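Local coordinates for sensor protein (Bacillus halodurans, PDB 3O5Y) that probably serves as a two-component sensor histidine kinase that transfers phosphate from ATP to a protein histidine, this chain being its GAF domain, at residues Asp8-Asn11 against Asn12-Lys16; Asp15-Lys18 against Leu19-Phe23; Ile120-Ser123 against Leu124-Ala128; Asp135-Ala138 against Val139-Asn143. All blocks are in the same frame, centred on the assembly; numbering follows the deposited sequence.

Interaction 1 of 4, residues Asp8-Asn11 against Asn12-Lys16; sequences DIIN and NMIDK
The backbone O of Ile9 is held by two donors, the amide N of Met13 at 3.2 Å and a water whose oxygen lies 2.9 Å away from it. The same water accepts a hydrogen bond from Asn12 ND2 at 2.7 Å, so it bridges this carbonyl to the Asn12 side chain, while the direct helix bond comes from Met13 N. The Asn12 side chain reaches the water because its CG is trans to its own backbone N (chi1 166°), which turns the amide to the side of the helix where the water sits. Asn12 N in turn donates to Asp8 O at 3.0 Å. Two further bonds of the series are shorter: Ile14 N reaches Ile10 O at 2.9 Å, arriving close to the line of the C=O bond, and Asp15 N meets Asn11 O at the same length. Asn11 O also has Asp15 OD2 at 3.1 Å, but both are acceptors; the closeness is no bond and would probably be slightly unfavourable.

On the buried flank, Ile10 and Ile14 meet through branch ends, with Ile10 CG2 lying 3.7 Å from Ile14 CD1 and the two side chains crossing at a slant. Ile10 packs on His40 and Ile14 on Tyr42, both of strand 35-42. Met13, present as selenomethionine, bends at both its second and third torsions and packs on Leu133 of helix 124-142. Consecutive i to i+4 bonds, with apolar residues on the inward side and polar ones on the outward side, mark this as the amphipathic N-terminal helix of a GAF domain.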
loop_
_atom_site.group_PDB
_atom_site.type_symbol
_atom_site.label_atom_id
_atom_site.label_comp_id
_atom_site.label_asym_id
_atom_site.label_seq_id
_atom_site.Cartn_x
_atom_site.Cartn_y
_atom_site.Cartn_z
ATOM N N ASP A 8 -5.805 -12.560 -8.443
ATOM C CA ASP A 8 -4.830 -12.835 -9.483
ATOM C C ASP A 8 -4.179 -11.534 -9.972
ATOM O O ASP A 8 -2.982 -11.513 -10.245
ATOM C CB ASP A 8 -5.460 -13.629 -10.660
ATOM C CG ASP A 8 -5.999 -15.025 -10.243
ATOM O OD1 ASP A 8 -5.402 -15.698 -9.366
ATOM O OD2 ASP A 8 -7.034 -15.451 -10.818
ATOM N N ILE A 9 -4.969 -10.464 -10.074
ATOM C CA ILE A 9 -4.472 -9.136 -10.450
ATOM C C ILE A 9 -3.382 -8.620 -9.484
ATOM O O ILE A 9 -2.311 -8.171 -9.915
ATOM C CB ILE A 9 -5.639 -8.116 -10.557
ATOM C CG1 ILE A 9 -6.485 -8.408 -11.797
ATOM C CG2 ILE A 9 -5.124 -6.692 -10.626
ATOM C CD1 ILE A 9 -7.628 -7.429 -12.031
ATOM N N ILE A 10 -3.672 -8.701 -8.188
ATOM C CA ILE A 10 -2.759 -8.259 -7.162
ATOM C C ILE A 10 -1.537 -9.153 -7.118
ATOM O O ILE A 10 -0.417 -8.648 -7.154
ATOM C CB ILE A 10 -3.458 -8.152 -5.761
ATOM C CG1 ILE A 10 -4.232 -6.843 -5.671
ATOM C CG2 ILE A 10 -2.455 -8.164 -4.611
ATOM C CD1 ILE A 10 -5.650 -6.977 -6.018
ATOM N N ASN A 11 -1.748 -10.469 -7.055
ATOM C CA ASN A 11 -0.631 -11.413 -6.955
ATOM C C ASN A 11 0.339 -11.308 -8.117
ATOM O O ASN A 11 1.549 -11.457 -7.953
ATOM C CB ASN A 11 -1.132 -12.844 -6.832
ATOM C CG ASN A 11 -1.608 -13.167 -5.440
ATOM O OD1 ASN A 11 -1.091 -12.632 -4.453
ATOM N ND2 ASN A 11 -2.600 -14.045 -5.344
ATOM N N ASN A 12 -0.216 -11.032 -9.288
ATOM C CA ASN A 12 0.560 -10.891 -10.489
ATOM C C ASN A 12 1.405 -9.640 -10.398
ATOM O O ASN A 12 2.544 -9.617 -10.841
ATOM C CB ASN A 12 -0.359 -10.820 -11.696
ATOM C CG ASN A 12 0.355 -10.349 -12.932
ATOM O OD1 ASN A 12 1.142 -11.098 -13.524
ATOM N ND2 ASN A 12 0.109 -9.092 -13.327
HETATM N N MSE A 13 0.827 -8.602 -9.813
HETATM C CA MSE A 13 1.513 -7.354 -9.628
HETATM C C MSE A 13 2.671 -7.551 -8.652
HETATM O O MSE A 13 3.789 -7.051 -8.859
HETATM C CB MSE A 13 0.548 -6.355 -9.055
HETATM C CG MSE A 13 0.880 -4.956 -9.428
HETATM SE SE MSE A 13 1.126 -3.878 -7.835
HETATM C CE MSE A 13 -0.338 -4.496 -6.679
ATOM N N ILE A 14 2.390 -8.291 -7.591
ATOM C CA ILE A 14 3.399 -8.601 -6.605
ATOM C C ILE A 14 4.542 -9.408 -7.226
ATOM O O ILE A 14 5.717 -9.131 -6.937
ATOM C CB ILE A 14 2.773 -9.272 -5.360
ATOM C CG1 ILE A 14 1.992 -8.208 -4.575
ATOM C CG2 ILE A 14 3.847 -9.867 -4.476
ATOM C CD1 ILE A 14 1.028 -8.751 -3.543
ATOM N N ASP A 15 4.204 -10.358 -8.106
ATOM C CA ASP A 15 5.216 -11.151 -8.800
ATOM C C ASP A 15 6.154 -10.303 -9.652
ATOM O O ASP A 15 7.315 -10.642 -9.813
ATOM C CB ASP A 15 4.593 -12.236 -9.693
ATOM C CG ASP A 15 3.884 -13.332 -8.906
ATOM O OD1 ASP A 15 4.307 -13.646 -7.776
ATOM O OD2 ASP A 15 2.885 -13.885 -9.440
ATOM N N LYS A 16 5.654 -9.217 -10.226
ATOM C CA LYS A 16 6.517 -8.374 -11.033
ATOM C C LYS A 16 7.419 -7.544 -10.129
ATOM O O LYS A 16 8.616 -7.372 -10.418
ATOM C CB LYS A 16 5.711 -7.461 -11.940
ATOM C CG LYS A 16 4.895 -8.164 -13.007
ATOM C CD LYS A 16 3.631 -7.334 -13.209
ATOM C CE LYS A 16 2.939 -7.540 -14.534
ATOM N NZ LYS A 16 2.039 -6.365 -14.824
HETATM O O HOH W 1 -1.442 -7.034 -12.478
#

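Interaction 2 of 4, residues Asp15-Lys18 against Leu19-Phe23; sequences DKLK and LLVHF
Leu17 and Phe23 form the dense part of this contact, where the chain doubles back after helix 6-20. The ring comes edge-on: Phe23 CE1 lies 3.4 Å from Leu17 C and 3.5 Å from Leu17 CB, and both Leu17 C and Lys18 N fall near the ring plane. The first torsion explains the approach, since at chi1 71° Phe23 CG sits between its own backbone N and carbonyl carbon, which turns the ring back so that its edge meets the helix end. At the same turn Leu17 O accepts two amide bonds, from Val21 N at 3.0 Å in the carbonyl plane and from Leu20 N at 3.1 Å from well above that plane.

Leu19 N closes on Lys16 O at 3.0 Å, so i to i+3 bonds accompany the i to i+4 bond where helix 6-20 hands over to strand 25-32, a helix-to-strand connection at the start of the GAF fold. Putting an alanine in place of Phe23 would probably open a gap beside Leu17 and take one aromatic neighbour from Tyr42.

The opposite behaviour is seen on the outer side. Leu19 and Leu20 are exposed and touch mainly backbone oxygens; Leu20 CG, for example, lies 3.5 Å from Lys16 O. Side chain to side chain the spacing is wide here, Lys16 CB to Leu20 CD1 being 4.4 Å. Lys18, likewise exposed, bends at its third torsion and crosses the Phe23 ring at a slant, its CG staying 4.2 Å from CZ.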
loop_
_atom_site.group_PDB
_atom_site.type_symbol
_atom_site.label_atom_id
_atom_site.label_comp_id
_atom_site.label_asym_id
_atom_site.label_seq_id
_atom_site.Cartn_x
_atom_site.Cartn_y
_atom_site.Cartn_z
ATOM N N ASP A 15 4.204 -10.358 -8.106
ATOM C CA ASP A 15 5.216 -11.151 -8.800
ATOM C C ASP A 15 6.154 -10.303 -9.652
ATOM O O ASP A 15 7.315 -10.642 -9.813
ATOM C CB ASP A 15 4.593 -12.236 -9.693
ATOM C CG ASP A 15 3.884 -13.332 -8.906
ATOM O OD1 ASP A 15 4.307 -13.646 -7.776
ATOM O OD2 ASP A 15 2.885 -13.885 -9.440
ATOM N N LYS A 16 5.654 -9.217 -10.226
ATOM C CA LYS A 16 6.517 -8.374 -11.033
ATOM C C LYS A 16 7.419 -7.544 -10.129
ATOM O O LYS A 16 8.616 -7.372 -10.418
ATOM C CB LYS A 16 5.711 -7.461 -11.940
ATOM C CG LYS A 16 4.895 -8.164 -13.007
ATOM C CD LYS A 16 3.631 -7.334 -13.209
ATOM C CE LYS A 16 2.939 -7.540 -14.534
ATOM N NZ LYS A 16 2.039 -6.365 -14.824
ATOM N N LEU A 17 6.853 -7.051 -9.029
ATOM C CA LEU A 17 7.593 -6.191 -8.111
ATOM C C LEU A 17 8.784 -6.906 -7.497
ATOM O O LEU A 17 9.862 -6.333 -7.385
ATOM C CB LEU A 17 6.690 -5.592 -7.026
ATOM C CG LEU A 17 5.698 -4.529 -7.516
ATOM C CD1 LEU A 17 4.995 -3.915 -6.334
ATOM C CD2 LEU A 17 6.393 -3.450 -8.342
ATOM N N LYS A 18 8.590 -8.165 -7.131
ATOM C CA LYS A 18 9.683 -9.001 -6.667
ATOM C C LYS A 18 10.952 -8.911 -7.540
ATOM O O LYS A 18 12.069 -8.996 -7.029
ATOM C CB LYS A 18 9.212 -10.448 -6.576
ATOM C CG LYS A 18 8.318 -10.723 -5.387
ATOM C CD LYS A 18 7.445 -11.962 -5.604
ATOM C CE LYS A 18 8.043 -13.213 -4.944
ATOM N NZ LYS A 18 6.986 -14.254 -4.677
ATOM N N LEU A 19 10.774 -8.714 -8.841
ATOM C CA LEU A 19 11.873 -8.792 -9.796
ATOM C C LEU A 19 12.417 -7.447 -10.194
ATOM O O LEU A 19 13.475 -7.365 -10.827
ATOM C CB LEU A 19 11.406 -9.526 -11.063
ATOM C CG LEU A 19 10.939 -10.974 -10.829
ATOM C CD1 LEU A 19 10.117 -11.502 -11.974
ATOM C CD2 LEU A 19 12.106 -11.908 -10.513
ATOM N N LEU A 20 11.702 -6.389 -9.828
ATOM C CA LEU A 20 11.970 -5.060 -10.364
ATOM C C LEU A 20 12.316 -4.008 -9.313
ATOM O O LEU A 20 13.017 -3.024 -9.607
ATOM C CB LEU A 20 10.760 -4.599 -11.169
ATOM C CG LEU A 20 10.581 -5.384 -12.474
ATOM C CD1 LEU A 20 9.238 -5.072 -13.116
ATOM C CD2 LEU A 20 11.724 -5.081 -13.426
ATOM N N VAL A 21 11.821 -4.216 -8.096
ATOM C CA VAL A 21 11.856 -3.187 -7.078
ATOM C C VAL A 21 12.197 -3.801 -5.742
ATOM O O VAL A 21 11.617 -4.803 -5.349
ATOM C CB VAL A 21 10.499 -2.447 -7.031
ATOM C CG1 VAL A 21 10.367 -1.650 -5.780
ATOM C CG2 VAL A 21 10.368 -1.517 -8.236
ATOM N N HIS A 22 13.169 -3.218 -5.057
ATOM C CA HIS A 22 13.550 -3.667 -3.710
ATOM C C HIS A 22 12.470 -3.365 -2.656
ATOM O O HIS A 22 12.082 -2.224 -2.476
ATOM C CB HIS A 22 14.884 -3.020 -3.306
ATOM C CG HIS A 22 15.240 -3.212 -1.863
ATOM N ND1 HIS A 22 15.869 -2.235 -1.115
ATOM C CD2 HIS A 22 15.052 -4.264 -1.026
ATOM C CE1 HIS A 22 16.043 -2.675 0.119
ATOM N NE2 HIS A 22 15.559 -3.904 0.200
ATOM N N PHE A 23 11.986 -4.397 -1.978
ATOM C CA PHE A 23 11.024 -4.227 -0.903
ATOM C C PHE A 23 10.931 -5.526 -0.137
ATOM O O PHE A 23 11.292 -6.582 -0.658
ATOM C CB PHE A 23 9.642 -3.856 -1.439
ATOM C CG PHE A 23 8.935 -4.991 -2.143
ATOM C CD1 PHE A 23 9.211 -5.279 -3.474
ATOM C CD2 PHE A 23 8.010 -5.783 -1.467
ATOM C CE1 PHE A 23 8.574 -6.330 -4.127
ATOM C CE2 PHE A 23 7.367 -6.840 -2.113
ATOM C CZ PHE A 23 7.650 -7.107 -3.454
#

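Interaction 3 of 4, residues Ile120-Ser123 against Leu124-Ala128; sequences IDWS and LDDLA
The N-terminus of helix 124-142 is capped by Ser123, whose side chain reaches forward to the amide of Asp126. Its OG accepts from Asp126 N at 3.3 Å with an N-H...O angle of 160°. The hydroxyl gets there because chi1 of 65° places OG between the serine's own N and carbonyl carbon. Ser123 O meanwhile receives Leu127 N at 3.1 Å, the first i to i+4 bond of the helix. The cap's own amide is tied to Asp126 indirectly: one water accepts from Ser123 N at 3.0 Å and donates to Asp126 OD2 at 2.7 Å, replacing the direct bond of a capping box.

Trp122 flanks the cap with two kinds of surface. Asp126 CB meets the ring at its edge, 4.0 Å from Trp122 CE3, while ring and carboxylate planes stand 70° apart. Arg116 makes a cation-pi contact with this indole and a long, weak ion pair with Asp126, so it probably offsets some of the carboxylate's charge. Trp122 CB packs against Leu127 CG at 4.0 Å, and both side chains reach Leu98 of strand 96-103. An apolar pair joining the residue before the N-cap to the fourth helical residue is the hydrophobic staple.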
loop_
_atom_site.group_PDB
_atom_site.type_symbol
_atom_site.label_atom_id
_atom_site.label_comp_id
_atom_site.label_asym_id
_atom_site.label_seq_id
_atom_site.Cartn_x
_atom_site.Cartn_y
_atom_site.Cartn_z
ATOM N N ILE A 120 16.430 2.448 3.290
ATOM C CA ILE A 120 17.121 2.765 2.049
ATOM C C ILE A 120 16.192 3.657 1.239
ATOM O O ILE A 120 15.041 3.311 1.016
ATOM C CB ILE A 120 17.505 1.447 1.301
ATOM C CG1 ILE A 120 18.573 0.685 2.106
ATOM C CG2 ILE A 120 17.973 1.721 -0.129
ATOM C CD1 ILE A 120 18.641 -0.790 1.820
ATOM N N ASP A 121 16.674 4.822 0.826
ATOM C CA ASP A 121 15.858 5.771 0.075
ATOM C C ASP A 121 15.223 5.167 -1.173
ATOM O O ASP A 121 15.790 4.297 -1.830
ATOM C CB ASP A 121 16.697 6.965 -0.378
ATOM C CG ASP A 121 17.303 7.739 0.775
ATOM O OD1 ASP A 121 16.735 7.730 1.882
ATOM O OD2 ASP A 121 18.349 8.376 0.556
ATOM N N TRP A 122 14.033 5.656 -1.490
ATOM C CA TRP A 122 13.386 5.340 -2.734
ATOM C C TRP A 122 13.982 6.217 -3.827
ATOM O O TRP A 122 14.013 7.433 -3.694
ATOM C CB TRP A 122 11.885 5.580 -2.576
ATOM C CG TRP A 122 11.241 4.443 -1.836
ATOM C CD1 TRP A 122 10.954 4.386 -0.510
ATOM C CD2 TRP A 122 10.846 3.180 -2.389
ATOM N NE1 TRP A 122 10.392 3.166 -0.194
ATOM C CE2 TRP A 122 10.311 2.410 -1.333
ATOM C CE3 TRP A 122 10.887 2.627 -3.675
ATOM C CZ2 TRP A 122 9.821 1.119 -1.522
ATOM C CZ3 TRP A 122 10.410 1.343 -3.857
ATOM C CH2 TRP A 122 9.874 0.606 -2.783
ATOM N N SER A 123 14.468 5.617 -4.906
ATOM C CA SER A 123 14.967 6.423 -6.024
ATOM C C SER A 123 13.807 6.971 -6.862
ATOM O O SER A 123 12.676 6.495 -6.756
ATOM C CB SER A 123 15.890 5.581 -6.906
ATOM O OG SER A 123 15.144 4.528 -7.510
ATOM N N LEU A 124 14.103 7.965 -7.696
ATOM C CA LEU A 124 13.132 8.573 -8.598
ATOM C C LEU A 124 12.659 7.558 -9.625
ATOM O O LEU A 124 11.460 7.495 -9.932
ATOM C CB LEU A 124 13.763 9.762 -9.323
ATOM C CG LEU A 124 12.973 10.835 -10.111
ATOM C CD1 LEU A 124 13.562 11.014 -11.508
ATOM C CD2 LEU A 124 11.443 10.684 -10.175
ATOM N N ASP A 125 13.594 6.762 -10.149
ATOM C CA ASP A 125 13.266 5.716 -11.111
ATOM C C ASP A 125 12.247 4.718 -10.549
ATOM O O ASP A 125 11.300 4.351 -11.231
ATOM C CB ASP A 125 14.528 4.976 -11.603
ATOM C CG ASP A 125 15.506 5.898 -12.351
ATOM O OD1 ASP A 125 15.054 6.799 -13.104
ATOM O OD2 ASP A 125 16.741 5.725 -12.174
ATOM N N ASP A 126 12.447 4.274 -9.319
ATOM C CA ASP A 126 11.526 3.326 -8.729
ATOM C C ASP A 126 10.176 3.975 -8.485
ATOM O O ASP A 126 9.160 3.368 -8.759
ATOM C CB ASP A 126 12.093 2.722 -7.436
ATOM C CG ASP A 126 13.183 1.689 -7.703
ATOM O OD1 ASP A 126 13.455 1.368 -8.897
ATOM O OD2 ASP A 126 13.769 1.196 -6.711
ATOM N N LEU A 127 10.164 5.215 -8.001
ATOM C CA LEU A 127 8.903 5.903 -7.740
ATOM C C LEU A 127 8.119 6.176 -9.015
ATOM O O LEU A 127 6.907 6.016 -9.022
ATOM C CB LEU A 127 9.088 7.198 -6.922
ATOM C CG LEU A 127 9.623 7.029 -5.490
ATOM C CD1 LEU A 127 10.207 8.334 -4.958
ATOM C CD2 LEU A 127 8.553 6.546 -4.547
ATOM N N ALA A 128 8.799 6.600 -10.078
ATOM C CA ALA A 128 8.140 6.814 -11.385
ATOM C C ALA A 128 7.567 5.507 -11.904
ATOM O O ALA A 128 6.408 5.459 -12.341
ATOM C CB ALA A 128 9.092 7.407 -12.409
HETATM O O HOH W 2 14.399 2.642 -4.558
#

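Interaction 4 of 4, residues Asp135-Ala138 against Val139-Asn143; sequences DHLA and VSIEN
With chi1 at -63°, the OG of Ser140 lies trans to its own carbonyl carbon and beside its backbone N, and from there it turns back to His136 O. In Leu137 the first torsion of -153° puts CG trans to the backbone N, standing the group out from the helix, where Ile141 CD1 reaches back to meet it.

These settings produce one polar and one apolar link. His136 O accepts twice from a single residue: Ser140 N at 3.1 Å, nearly straight (168°) and in the carbonyl plane, and Ser140 OG at 3.2 Å, from above that plane. The hydroxyl is the donor, so this serine spends its proton on the helix backbone. Replacing Ser140 with an alanine would probably leave His136 O with the amide as its sole donor from this segment, the second grip on that carbonyl being lost. One residue on, Ile141 N bonds to Leu137 O at 2.9 Å, and the side chains meet through methyl ends, Leu137 CD1 to Ile141 CD1 at 3.7 Å, crossing at a slant. Ile141 CG1 also presses 3.3 Å from Leu137 O. Val139 CG2, on the exposed side, lies 3.7 Å from Asp135 O.

Glu142 N continues the regular bonding to Ala138 O at 3.1 Å, whereas its carboxylate looks elsewhere, one oxygen bonded to Ser104 OG and the other to Asn106 ND2 in the turn between strands 96-103 and 108-116. Leu137 and Ile141 pack on helix 6-20, through Ile9 and Leu6 among others, so this last part of helix 124-142 is held by its antiparallel helical partner and by the turn of the hairpin 96-103/108-116.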
loop_
_atom_site.group_PDB
_atom_site.type_symbol
_atom_site.label_atom_id
_atom_site.label_comp_id
_atom_site.label_asym_id
_atom_site.label_seq_id
_atom_site.Cartn_x
_atom_site.Cartn_y
_atom_site.Cartn_z
ATOM N N ASP A 135 -1.053 3.186 -11.491
ATOM C CA ASP A 135 -2.087 3.834 -12.300
ATOM C C ASP A 135 -2.797 2.855 -13.257
ATOM O O ASP A 135 -4.013 2.950 -13.457
ATOM C CB ASP A 135 -1.525 5.022 -13.075
ATOM C CG ASP A 135 -1.206 6.203 -12.185
ATOM O OD1 ASP A 135 -1.618 6.223 -10.990
ATOM O OD2 ASP A 135 -0.539 7.130 -12.695
ATOM N N HIS A 136 -2.049 1.919 -13.850
ATOM C CA HIS A 136 -2.676 0.870 -14.671
ATOM C C HIS A 136 -3.455 -0.092 -13.779
ATOM O O HIS A 136 -4.501 -0.613 -14.162
ATOM C CB HIS A 136 -1.641 0.105 -15.499
ATOM C CG HIS A 136 -1.110 0.878 -16.663
ATOM N ND1 HIS A 136 -1.865 1.145 -17.788
ATOM C CD2 HIS A 136 0.106 1.428 -16.889
ATOM C CE1 HIS A 136 -1.136 1.841 -18.646
ATOM N NE2 HIS A 136 0.059 2.036 -18.119
ATOM N N LEU A 137 -2.958 -0.299 -12.572
ATOM C CA LEU A 137 -3.577 -1.230 -11.643
ATOM C C LEU A 137 -4.980 -0.762 -11.294
ATOM O O LEU A 137 -5.900 -1.567 -11.212
ATOM C CB LEU A 137 -2.717 -1.340 -10.377
ATOM C CG LEU A 137 -2.647 -2.549 -9.436
ATOM C CD1 LEU A 137 -3.092 -2.186 -8.028
ATOM C CD2 LEU A 137 -3.353 -3.796 -9.977
ATOM N N ALA A 138 -5.140 0.548 -11.118
ATOM C CA ALA A 138 -6.434 1.133 -10.786
ATOM C C ALA A 138 -7.468 0.908 -11.888
ATOM O O ALA A 138 -8.634 0.648 -11.589
ATOM C CB ALA A 138 -6.289 2.609 -10.507
ATOM N N VAL A 139 -7.036 1.014 -13.150
ATOM C CA VAL A 139 -7.924 0.749 -14.274
ATOM C C VAL A 139 -8.370 -0.727 -14.279
ATOM O O VAL A 139 -9.569 -1.022 -14.397
ATOM C CB VAL A 139 -7.282 1.106 -15.633
ATOM C CG1 VAL A 139 -8.231 0.732 -16.780
ATOM C CG2 VAL A 139 -6.887 2.585 -15.683
ATOM N N SER A 140 -7.400 -1.625 -14.122
ATOM C CA SER A 140 -7.616 -3.066 -14.119
ATOM C C SER A 140 -8.550 -3.509 -13.004
ATOM O O SER A 140 -9.372 -4.395 -13.203
ATOM C CB SER A 140 -6.270 -3.797 -13.973
ATOM O OG SER A 140 -5.415 -3.539 -15.086
ATOM N N ILE A 141 -8.413 -2.904 -11.827
ATOM C CA ILE A 141 -9.258 -3.265 -10.687
ATOM C C ILE A 141 -10.677 -2.775 -10.918
ATOM O O ILE A 141 -11.647 -3.476 -10.626
ATOM C CB ILE A 141 -8.700 -2.707 -9.353
ATOM C CG1 ILE A 141 -7.429 -3.449 -8.960
ATOM C CG2 ILE A 141 -9.724 -2.823 -8.221
ATOM C CD1 ILE A 141 -6.717 -2.856 -7.765
ATOM N N GLU A 142 -10.787 -1.564 -11.450
ATOM C CA GLU A 142 -12.072 -0.935 -11.692
ATOM C C GLU A 142 -12.854 -1.743 -12.722
ATOM O O GLU A 142 -14.071 -1.894 -12.607
ATOM C CB GLU A 142 -11.865 0.505 -12.178
ATOM C CG GLU A 142 -13.136 1.330 -12.197
ATOM C CD GLU A 142 -12.870 2.815 -12.308
ATOM O OE1 GLU A 142 -12.799 3.332 -13.436
ATOM O OE2 GLU A 142 -12.765 3.470 -11.252
ATOM N N ASN A 143 -12.138 -2.270 -13.716
ATOM C CA ASN A 143 -12.743 -3.054 -14.790
ATOM C C ASN A 143 -13.053 -4.510 -14.429
ATOM O O ASN A 143 -13.489 -5.286 -15.276
ATOM C CB ASN A 143 -11.890 -2.964 -16.055
ATOM C CG ASN A 143 -12.239 -1.758 -16.902
ATOM O OD1 ASN A 143 -13.385 -1.599 -17.329
ATOM N ND2 ASN A 143 -11.254 -0.903 -17.157
#

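In the fold
All four contacts are local, so none closes a long loop and none crosses another. From the N terminus, interactions 1 and 2 follow each other on helix 6-20, sharing Asp15 and Lys16, and interaction 2 carries the chain off toward strand 25-32. After the sheet is complete, interaction 3 starts helix 124-142 and interaction 4 lies near its end, their centres about 22 Å apart. The two helices run antiparallel, so early meets late: interaction 1 touches interaction 4 (Met13 CE to Leu137 CD1, 3.8 Å), and interaction 2 touches interaction 3 (Val21 CG1 to Trp122 CZ3, 3.6 Å). Helix meets helix at one end; at the other, residues just outside the two helices meet.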